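Local coordinates for ABC transporter substrate-binding protein (Rhizobium radiobacter, PDB 6TFX), which binds the mannityl-opine mannopinic acid as a periplasmic solute-binding protein and probably delivers it to an ABC transporter for import, at residues V335-P340 / V365-W370. Numbering follows the deposited sequence.
With N72 ((2~{R})-2-[[(3~{R},4~{R},5~{S})-3,4,5,6-tetrakis(oxidanyl)-2-oxidanylidene-hexyl]amino]pentanedioic acid), chain C.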
loop_
_atom_site.group_PDB
_atom_site.type_symbol
_atom_site.label_atom_id
_atom_site.label_comp_id
_atom_site.label_asym_id
_atom_site.label_seq_id
_atom_site.Cartn_x
_atom_site.Cartn_y
_atom_site.Cartn_z
ATOM N N VAL A 335 0.771 13.796 -14.915
ATOM C CA VAL A 335 -0.525 13.730 -14.270
ATOM C C VAL A 335 -0.166 13.471 -12.795
ATOM O O VAL A 335 0.537 12.500 -12.481
ATOM C CB VAL A 335 -1.411 12.607 -14.862
ATOM C CG1 VAL A 335 -2.802 12.668 -14.256
ATOM C CG2 VAL A 335 -1.493 12.714 -16.388
ATOM N N ALA A 336 -0.606 14.363 -11.914
ATOM C CA ALA A 336 -0.206 14.326 -10.511
ATOM C C ALA A 336 -1.378 14.175 -9.565
ATOM O O ALA A 336 -2.371 14.889 -9.692
ATOM C CB ALA A 336 0.580 15.590 -10.172
ATOM N N SER A 337 -1.257 13.281 -8.585
ATOM C CA SER A 337 -2.332 13.116 -7.609
ATOM C C SER A 337 -2.544 14.368 -6.728
ATOM O O SER A 337 -1.576 15.031 -6.335
ATOM C CB SER A 337 -2.021 11.945 -6.686
ATOM O OG SER A 337 -2.956 11.905 -5.622
ATOM N N GLN A 338 -3.822 14.616 -6.368
ATOM C CA GLN A 338 -4.232 15.672 -5.446
ATOM C C GLN A 338 -4.240 15.186 -3.980
ATOM O O GLN A 338 -4.640 15.952 -3.090
ATOM C CB GLN A 338 -5.569 16.305 -5.842
ATOM C CG GLN A 338 -5.402 17.248 -7.026
ATOM C CD GLN A 338 -6.705 17.871 -7.424
ATOM O OE1 GLN A 338 -7.680 17.178 -7.701
ATOM N NE2 GLN A 338 -6.751 19.198 -7.454
ATOM N N LEU A 339 -3.765 13.942 -3.710
ATOM C CA LEU A 339 -3.560 13.509 -2.310
ATOM C C LEU A 339 -2.542 14.535 -1.781
ATOM O O LEU A 339 -1.522 14.753 -2.435
ATOM C CB LEU A 339 -2.961 12.091 -2.270
ATOM C CG LEU A 339 -2.655 11.534 -0.876
ATOM C CD1 LEU A 339 -3.929 11.294 -0.084
ATOM C CD2 LEU A 339 -1.861 10.234 -0.994
ATOM N N PRO A 340 -2.813 15.261 -0.672
ATOM C CA PRO A 340 -1.936 16.403 -0.333
ATOM C C PRO A 340 -0.452 16.112 -0.174
ATOM O O PRO A 340 0.369 16.960 -0.572
ATOM C CB PRO A 340 -2.544 16.971 0.950
ATOM C CG PRO A 340 -3.994 16.572 0.874
ATOM C CD PRO A 340 -4.007 15.216 0.205
ATOM N N VAL A 365 -5.007 15.757 -10.498
ATOM C CA VAL A 365 -6.169 14.886 -10.649
ATOM C C VAL A 365 -6.506 14.275 -9.272
ATOM O O VAL A 365 -5.578 13.884 -8.534
ATOM C CB VAL A 365 -5.903 13.783 -11.732
ATOM C CG1 VAL A 365 -7.035 12.770 -11.781
ATOM C CG2 VAL A 365 -5.725 14.394 -13.125
ATOM N N GLU A 366 -7.822 14.169 -8.924
ATOM C CA GLU A 366 -8.252 13.540 -7.684
ATOM C C GLU A 366 -7.560 12.168 -7.580
ATOM O O GLU A 366 -7.433 11.453 -8.596
ATOM C CB GLU A 366 -9.781 13.387 -7.637
ATOM C CG GLU A 366 -10.292 12.764 -6.347
ATOM C CD GLU A 366 -10.335 11.247 -6.373
ATOM O OE1 GLU A 366 -10.633 10.682 -7.451
ATOM O OE2 GLU A 366 -10.077 10.622 -5.316
ATOM N N HIS A 367 -7.114 11.824 -6.371
ATOM C CA HIS A 367 -6.268 10.640 -6.135
ATOM C C HIS A 367 -6.780 9.333 -6.780
ATOM O O HIS A 367 -6.005 8.649 -7.470
ATOM C CB HIS A 367 -6.050 10.460 -4.624
ATOM C CG HIS A 367 -5.034 9.423 -4.241
ATOM N ND1 HIS A 367 -3.712 9.519 -4.658
ATOM C CD2 HIS A 367 -5.155 8.343 -3.426
ATOM C CE1 HIS A 367 -3.079 8.495 -4.104
ATOM N NE2 HIS A 367 -3.913 7.733 -3.388
ATOM N N ALA A 368 -8.047 8.941 -6.514
ATOM C CA ALA A 368 -8.537 7.669 -7.067
ATOM C C ALA A 368 -8.610 7.702 -8.600
ATOM O O ALA A 368 -8.257 6.702 -9.257
ATOM C CB ALA A 368 -9.888 7.328 -6.478
ATOM N N ALA A 369 -9.018 8.857 -9.172
ATOM C CA ALA A 369 -9.068 9.027 -10.633
ATOM C C ALA A 369 -7.650 8.955 -11.214
ATOM O O ALA A 369 -7.451 8.423 -12.311
ATOM C CB ALA A 369 -9.691 10.372 -10.983
ATOM N N TRP A 370 -6.665 9.554 -10.492
ATOM C CA TRP A 370 -5.263 9.542 -10.910
ATOM C C TRP A 370 -4.765 8.075 -10.957
ATOM O O TRP A 370 -4.130 7.691 -11.938
ATOM C CB TRP A 370 -4.445 10.370 -9.924
ATOM C CG TRP A 370 -2.959 10.226 -10.066
ATOM C CD1 TRP A 370 -2.148 10.833 -10.987
ATOM C CD2 TRP A 370 -2.110 9.433 -9.235
ATOM N NE1 TRP A 370 -0.832 10.484 -10.760
ATOM C CE2 TRP A 370 -0.778 9.635 -9.679
ATOM C CE3 TRP A 370 -2.343 8.593 -8.131
ATOM C CZ2 TRP A 370 0.322 9.007 -9.066
ATOM C CZ3 TRP A 370 -1.259 8.020 -7.486
ATOM C CH2 TRP A 370 0.057 8.197 -7.975
HETATM O OAB N72 C . 4.373 12.489 0.630
HETATM C CAF N72 C . 4.243 11.203 -0.007
HETATM C CAG N72 C . 2.802 10.598 -0.100
HETATM O OAC N72 C . 1.888 11.219 0.745
HETATM C CAH N72 C . 2.848 9.070 -0.164
HETATM O OAM N72 C . 3.981 8.360 0.163
HETATM C CAI N72 C . 1.968 7.979 0.413
HETATM O OAD N72 C . 1.404 8.390 1.639
HETATM C CAJ N72 C . 1.054 7.373 -0.624
HETATM O OAE N72 C . 1.400 7.440 -1.831
HETATM C CAK N72 C . -0.303 6.742 -0.200
HETATM N N N72 C . -0.288 5.309 -0.371
HETATM C CA N72 C . -1.126 4.654 -1.302
HETATM C C N72 C . -1.834 5.480 -2.340
HETATM O O N72 C . -1.527 5.834 -3.547
HETATM C CB N72 C . -0.437 3.385 -1.812
HETATM C CG N72 C . -0.846 2.796 -3.163
HETATM C CD N72 C . -0.642 1.281 -3.251
HETATM O OE1 N72 C . -0.727 0.533 -2.224
HETATM O OE2 N72 C . -0.404 0.778 -4.372
HETATM O OXT N72 C . -2.914 5.738 -1.778
#
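Ser337 and His367 meet through a hydrogen bond of 2.7 Å between Ser337 OG and His367 ND1. OG reaches the ring because it stands anti to its own backbone N (chi1 171°). The same oxygen accepts from Leu339 N at 2.9 Å, closing an ST turn. On the far side of the imidazole, His367 NE2 donates to the carboxylate oxygen OXT of N72, at 2.8 Å. Two backbone bonds join the parallel strand ends: Val365 N to Ala336 O and Gln338 N to Val365 O. Trp370 NE1 gives a bent bond (139°) to Val335 O, 3.0 Å away; the oxygen lies near the indole plane. Glu366 is the N-cap of helix 367-374: its OE1 accepts from Ala369 N and its OE2 from Ala368 N. Ser337 CB sits over the six-membered ring of Trp370, 3.8 Å from its centroid, a CH-pi contact. Leu339 CB makes another over one face of His367. Val335 CG1 packs on Val365 CG2 at 3.6 Å. Leu339 and His367 line the opine pocket, which His371 and Arg388 help complete. Bonds at both ring nitrogens would restrain the imidazole's rotation, so Ser337 probably serves as a second-shell residue that helps position His367, which binds the ligand.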